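Local coordinates for protein 3'-5'-exonuclease (Saccharomyces cerevisiae, PDB 3E2V) that probably cuts double-stranded DNA as a magnesium-dependent TatD-type nuclease, with endonuclease activity and 3'-to-5' exonuclease activity, at residues Y84-H90 against S155-E161; S195-L201 against R248-H253. One frame throughout, in Å; residues are numbered along the deposited sequence. Where two conformers were deposited one is given.

Both interactions pair neighbouring parallel strands of one TIM-barrel sheet, and strands 156-165 and 199-204, which lie side by side in it, join them: Ile159 O and Phe200 N are 2.8 Å apart, a probable hydrogen bond. Both are largely buried, and each leads toward the metal end of the barrel. They differ in regularity. Interaction 1 is interrupted by a beta bulge, and its far end from the metal carries an arginine laid on a tyrosine ring; interaction 2 is in unbroken register, and there an arginine holds a backbone carbonyl instead. At the metal end the side chain of Glu161 in interaction 1 packs near the Phe200 ring of interaction 2.

Interaction 1 of 2, residues Y84-H90 against S155-E161; sequences YHTIGVH and SFRSIGE
Arg157 crosses one face of the Tyr84 ring at a slant. Its CB sits 4.1 Å from Tyr84 CB; CG drops onto the near side of the ring, 3.4 Å from Tyr84 CD1. There the chain bends (chi2 -64°), which lays the guanidinium over the tyrosine, its plane 33° from the ring. NE passes above and just outside the CD1-CE1 edge and is hydrogen-bonded to Thr154 O. CZ settles above CE1, and NH2 reaches past the rim beside it, with Tyr84 CE1 and Arg157 NH2 3.2 Å apart, while NH1 lies over the rim and is hydrogen-bonded to Phe392 O.

The backbones run parallel, with a beta bulge where the register slips by one residue between His85 and Thr86. Before the slip His85 N donates to Ser155 O, and His85 O receives the N-H of Arg157 N, 3.0 Å away and nearly straight; after it Ile87 N donates to Ser158 O and Ile87 O accepts from Gly160 N. Phe156 rests its CA over one face of the His85 imidazole. Ile87 then places CD1 over the centre of the Phe156 ring, 3.6 Å from the centroid.

The first torsion of Thr86 (chi1 75°) sets OG1 between its backbone N and carbonyl carbon, where it donates to Gly160 O at 2.8 Å from above the carbonyl plane; Gly59 N is a further partner. After a cis peptide the chain turns a corner at Glu161. This is a parallel strand pair of a TIM barrel, ending at the site where Glu161 is a magnesium ligand of this TatD-type hydrolase, though the modelled ion is not bound by it.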
# COMPACT_ATOMS: atom_id res chain seq x y z
N TYR A 84 -9.81 6.61 0.80
CA TYR A 84 -10.15 5.42 0.04
C TYR A 84 -9.47 4.22 0.67
O TYR A 84 -8.67 4.38 1.57
CB TYR A 84 -9.75 5.59 -1.43
CG TYR A 84 -10.38 6.82 -2.05
CD1 TYR A 84 -11.76 6.88 -2.23
CD2 TYR A 84 -9.62 7.91 -2.42
CE1 TYR A 84 -12.36 8.00 -2.78
CE2 TYR A 84 -10.21 9.05 -2.97
CZ TYR A 84 -11.58 9.09 -3.15
OH TYR A 84 -12.15 10.22 -3.70
N HIS A 85 -9.82 3.01 0.24
CA HIS A 85 -9.14 1.84 0.78
C HIS A 85 -9.00 0.71 -0.24
O HIS A 85 -9.64 0.72 -1.31
CB HIS A 85 -9.87 1.32 2.02
CG HIS A 85 -11.19 0.71 1.69
ND1 HIS A 85 -11.32 -0.62 1.34
CD2 HIS A 85 -12.42 1.26 1.55
CE1 HIS A 85 -12.59 -0.88 1.07
NE2 HIS A 85 -13.27 0.24 1.20
N THR A 86 -8.17 -0.26 0.13
CA THR A 86 -8.00 -1.45 -0.69
C THR A 86 -8.76 -2.62 -0.06
O THR A 86 -9.24 -2.53 1.09
CB THR A 86 -6.49 -1.83 -0.82
OG1 THR A 86 -6.04 -2.43 0.41
CG2 THR A 86 -5.62 -0.61 -1.10
N ILE A 87 -8.87 -3.70 -0.83
CA ILE A 87 -9.33 -5.02 -0.37
C ILE A 87 -8.44 -6.08 -0.99
O ILE A 87 -8.24 -6.10 -2.20
CB ILE A 87 -10.78 -5.31 -0.78
CG1 ILE A 87 -11.73 -4.27 -0.18
CG2 ILE A 87 -11.17 -6.75 -0.35
CD1 ILE A 87 -13.18 -4.42 -0.65
N GLY A 88 -7.91 -6.95 -0.16
CA GLY A 88 -7.00 -8.01 -0.64
C GLY A 88 -6.34 -8.73 0.50
O GLY A 88 -6.47 -8.33 1.65
N VAL A 89 -5.63 -9.81 0.17
CA VAL A 89 -4.89 -10.59 1.18
C VAL A 89 -3.41 -10.61 0.85
O VAL A 89 -3.01 -11.08 -0.22
CB VAL A 89 -5.43 -12.03 1.32
CG1 VAL A 89 -4.73 -12.77 2.45
CG2 VAL A 89 -6.92 -12.01 1.57
N HIS A 90 -2.62 -10.06 1.75
CA HIS A 90 -1.17 -9.86 1.62
C HIS A 90 -0.48 -11.20 1.81
O HIS A 90 -1.02 -12.09 2.46
CB HIS A 90 -0.84 -8.86 2.75
CG HIS A 90 0.58 -8.44 2.88
ND1 HIS A 90 1.58 -9.28 3.32
CD2 HIS A 90 1.14 -7.21 2.78
CE1 HIS A 90 2.71 -8.60 3.43
NE2 HIS A 90 2.47 -7.34 3.13
N SER A 155 -15.83 3.92 -1.57
CA SER A 155 -14.48 4.23 -1.08
C SER A 155 -13.48 3.14 -1.42
O SER A 155 -12.27 3.35 -1.26
CB SER A 155 -14.46 4.42 0.44
OG SER A 155 -15.42 5.38 0.86
N PHE A 156 -13.98 1.98 -1.87
CA PHE A 156 -13.11 0.87 -2.31
C PHE A 156 -12.53 1.21 -3.68
O PHE A 156 -13.28 1.25 -4.66
CB PHE A 156 -13.95 -0.42 -2.37
CG PHE A 156 -13.29 -1.59 -3.09
CD1 PHE A 156 -11.94 -1.91 -2.90
CD2 PHE A 156 -14.06 -2.39 -3.92
CE1 PHE A 156 -11.38 -3.01 -3.57
CE2 PHE A 156 -13.51 -3.48 -4.57
CZ PHE A 156 -12.16 -3.79 -4.41
N ARG A 157 -11.22 1.46 -3.76
CA ARG A 157 -10.63 1.97 -5.01
C ARG A 157 -9.48 1.14 -5.59
O ARG A 157 -9.03 1.44 -6.68
CB ARG A 157 -10.13 3.42 -4.85
CG ARG A 157 -11.21 4.48 -4.59
CD ARG A 157 -12.19 4.62 -5.75
NE ARG A 157 -13.24 5.61 -5.46
CZ ARG A 157 -13.17 6.91 -5.74
NH1 ARG A 157 -12.09 7.42 -6.33
NH2 ARG A 157 -14.18 7.71 -5.43
N SER A 158 -9.02 0.11 -4.89
CA SER A 158 -7.88 -0.66 -5.40
C SER A 158 -7.88 -2.06 -4.80
O SER A 158 -8.24 -2.24 -3.63
CB SER A 158 -6.57 0.06 -5.03
OG SER A 158 -5.42 -0.62 -5.57
N ILE A 159 -7.50 -3.04 -5.60
CA ILE A 159 -7.38 -4.43 -5.15
C ILE A 159 -5.95 -4.65 -4.68
O ILE A 159 -5.00 -4.45 -5.45
CB ILE A 159 -7.79 -5.41 -6.28
CG1 ILE A 159 -9.32 -5.30 -6.49
CG2 ILE A 159 -7.37 -6.84 -5.95
CD1 ILE A 159 -9.80 -5.89 -7.83
N GLY A 160 -5.80 -5.06 -3.42
CA GLY A 160 -4.49 -5.24 -2.80
C GLY A 160 -4.66 -5.08 -1.30
O GLY A 160 -5.79 -4.89 -0.86
N GLU A 161 -3.60 -5.17 -0.49
CA GLU A 161 -2.22 -5.47 -0.90
C GLU A 161 -2.07 -6.94 -1.26
O GLU A 161 -2.33 -7.78 -0.40
CB GLU A 161 -1.29 -5.20 0.27
CG GLU A 161 -1.05 -3.75 0.55
CD GLU A 161 0.09 -3.51 1.52
OE1 GLU A 161 1.20 -4.05 1.31
OE2 GLU A 161 -0.14 -2.78 2.50

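Interaction 2 of 2, residues S195-L201 against R248-H253; sequences SSYPLFL and RKLVVH. With MG (magnesium ion), chain E.
Phe200 backs the imidazole of His253 in an offset stack, centroids 4.8 Å apart and planes at 29°, its CZ lying over the ring 3.4 Å from His253 CG. With CG anti to the backbone N (chi1 -171°), the phenyl group extends toward the histidine, whose CB in turn sits over the phenyl face. His253 NE2 binds the magnesium ion at 2.2 Å, with Asp303, three close waters and a fourth, more distant one. On the other ring nitrogen, ND1 is hydrogen-bonded to Glu301, a second-shell carboxylate that helps fix the rotation of the ring.

Behind this shell, Leu201 O accepts the N-H of His253, anchoring the ligand's backbone to strand 199-204. The bond is the last of an uninterrupted parallel set in which Leu201 N meets Val251 O at 2.7 Å, the regular pairing of adjacent TIM-barrel strands, whose C-terminal ends present the metal ligands. Leu199 and Leu250 lie side by side, CD1 against CD2 at 3.8 Å.

At the end away from the metal, Arg248 grips Tyr197 O side-on with NE, at 2.8 Å, and NH2, the oxygen lying in the guanidinium plane. Leu199 CD2 covers one face of that plane and Ser195 O the opposite one, while NH1 bonds to Ser188. A methionine here, lacking both donors, would probably leave Tyr197 O without its mates and the turn before strand 199-204 freer to shift. Nearby, one water bridges Ser196 O and Lys249 N.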
# COMPACT_ATOMS: atom_id res chain seq x y z
N SER A 195 -12.06 -5.61 -13.15
CA SER A 195 -10.94 -5.59 -14.12
C SER A 195 -10.34 -4.20 -14.31
O SER A 195 -9.19 -4.07 -14.70
CB SER A 195 -11.38 -6.16 -15.47
OG SER A 195 -11.63 -7.55 -15.39
N SER A 196 -11.13 -3.16 -14.03
CA SER A 196 -10.68 -1.78 -14.22
C SER A 196 -9.96 -1.25 -12.98
O SER A 196 -9.30 -0.22 -13.05
CB SER A 196 -11.88 -0.88 -14.54
OG SER A 196 -12.77 -0.76 -13.44
N TYR A 197 -10.12 -1.94 -11.85
CA TYR A 197 -9.49 -1.47 -10.61
C TYR A 197 -7.97 -1.54 -10.69
O TYR A 197 -7.42 -2.53 -11.19
CB TYR A 197 -9.94 -2.32 -9.43
CG TYR A 197 -11.15 -1.78 -8.70
CD1 TYR A 197 -12.36 -1.56 -9.36
CD2 TYR A 197 -11.09 -1.51 -7.34
CE1 TYR A 197 -13.47 -1.05 -8.67
CE2 TYR A 197 -12.19 -0.99 -6.64
CZ TYR A 197 -13.37 -0.77 -7.32
OH TYR A 197 -14.47 -0.26 -6.63
N PRO A 198 -7.28 -0.51 -10.20
CA PRO A 198 -5.82 -0.59 -10.13
C PRO A 198 -5.41 -1.61 -9.07
O PRO A 198 -6.13 -1.79 -8.07
CB PRO A 198 -5.40 0.83 -9.73
CG PRO A 198 -6.60 1.38 -8.96
CD PRO A 198 -7.79 0.79 -9.70
N LEU A 199 -4.25 -2.24 -9.27
CA LEU A 199 -3.72 -3.19 -8.32
C LEU A 199 -2.68 -2.54 -7.42
O LEU A 199 -1.81 -1.79 -7.90
CB LEU A 199 -3.11 -4.41 -9.02
CG LEU A 199 -4.06 -5.21 -9.93
CD1 LEU A 199 -3.32 -6.41 -10.52
CD2 LEU A 199 -5.24 -5.71 -9.15
N PHE A 200 -2.78 -2.84 -6.14
CA PHE A 200 -1.86 -2.35 -5.13
C PHE A 200 -1.02 -3.54 -4.69
O PHE A 200 -1.49 -4.42 -3.97
CB PHE A 200 -2.68 -1.72 -3.98
CG PHE A 200 -1.86 -0.98 -2.97
CD1 PHE A 200 -1.42 0.31 -3.23
CD2 PHE A 200 -1.52 -1.56 -1.78
CE1 PHE A 200 -0.67 1.00 -2.29
CE2 PHE A 200 -0.74 -0.87 -0.84
CZ PHE A 200 -0.33 0.41 -1.09
N LEU A 201 0.21 -3.57 -5.19
CA LEU A 201 1.04 -4.78 -5.18
C LEU A 201 2.18 -4.66 -4.19
O LEU A 201 2.79 -3.61 -4.04
CB LEU A 201 1.57 -5.01 -6.59
CG LEU A 201 0.54 -5.24 -7.69
CD1 LEU A 201 1.14 -5.00 -9.08
CD2 LEU A 201 -0.14 -6.61 -7.58
N ARG A 248 -5.25 -0.94 -17.14
CA ARG A 248 -5.14 -1.23 -15.70
C ARG A 248 -3.77 -0.81 -15.17
O ARG A 248 -2.72 -1.12 -15.76
CB ARG A 248 -5.40 -2.72 -15.42
CG ARG A 248 -4.81 -3.23 -14.11
CD ARG A 248 -5.34 -4.62 -13.80
NE ARG A 248 -6.46 -4.55 -12.87
CZ ARG A 248 -7.10 -5.62 -12.41
NH1 ARG A 248 -6.79 -6.84 -12.84
NH2 ARG A 248 -8.06 -5.49 -11.51
N LYS A 249 -3.80 -0.09 -14.05
CA LYS A 249 -2.56 0.39 -13.43
C LYS A 249 -2.08 -0.60 -12.38
O LYS A 249 -2.88 -1.21 -11.66
CB LYS A 249 -2.75 1.79 -12.84
CG LYS A 249 -3.34 2.83 -13.83
CD LYS A 249 -2.53 2.99 -15.10
CE LYS A 249 -3.06 4.15 -15.95
NZ LYS A 249 -4.45 3.95 -16.46
N LEU A 250 -0.76 -0.76 -12.31
CA LEU A 250 -0.12 -1.78 -11.51
C LEU A 250 0.87 -1.06 -10.60
O LEU A 250 1.94 -0.66 -11.03
CB LEU A 250 0.63 -2.75 -12.43
CG LEU A 250 -0.23 -3.41 -13.52
CD1 LEU A 250 0.65 -4.24 -14.45
CD2 LEU A 250 -1.32 -4.29 -12.92
N VAL A 251 0.48 -0.86 -9.34
CA VAL A 251 1.26 -0.03 -8.43
C VAL A 251 2.07 -0.91 -7.51
O VAL A 251 1.51 -1.71 -6.74
CB VAL A 251 0.32 0.89 -7.61
CG1 VAL A 251 1.11 1.68 -6.56
CG2 VAL A 251 -0.46 1.83 -8.54
N VAL A 252 3.40 -0.79 -7.61
CA VAL A 252 4.29 -1.54 -6.74
C VAL A 252 4.62 -0.68 -5.52
O VAL A 252 5.47 0.21 -5.58
CB VAL A 252 5.58 -1.99 -7.50
CG1 VAL A 252 6.47 -2.86 -6.58
CG2 VAL A 252 5.23 -2.72 -8.81
N HIS A 253 3.94 -0.99 -4.41
CA HIS A 253 4.01 -0.24 -3.14
C HIS A 253 5.38 -0.38 -2.48
O HIS A 253 6.04 -1.42 -2.57
CB HIS A 253 2.85 -0.76 -2.21
CG HIS A 253 2.96 -0.46 -0.74
ND1 HIS A 253 3.09 0.81 -0.22
CD2 HIS A 253 2.86 -1.29 0.34
CE1 HIS A 253 3.11 0.76 1.10
NE2 HIS A 253 2.99 -0.51 1.47
MG MG E . 3.30 -1.11 3.57
O HOH W 1 -6.46 0.71 -13.13
O HOH W 2 3.30 -1.73 5.54
O HOH W 3 5.27 -1.54 3.54
O HOH W 4 1.25 -1.05 3.75
O HOH W 5 3.30 -3.57 2.80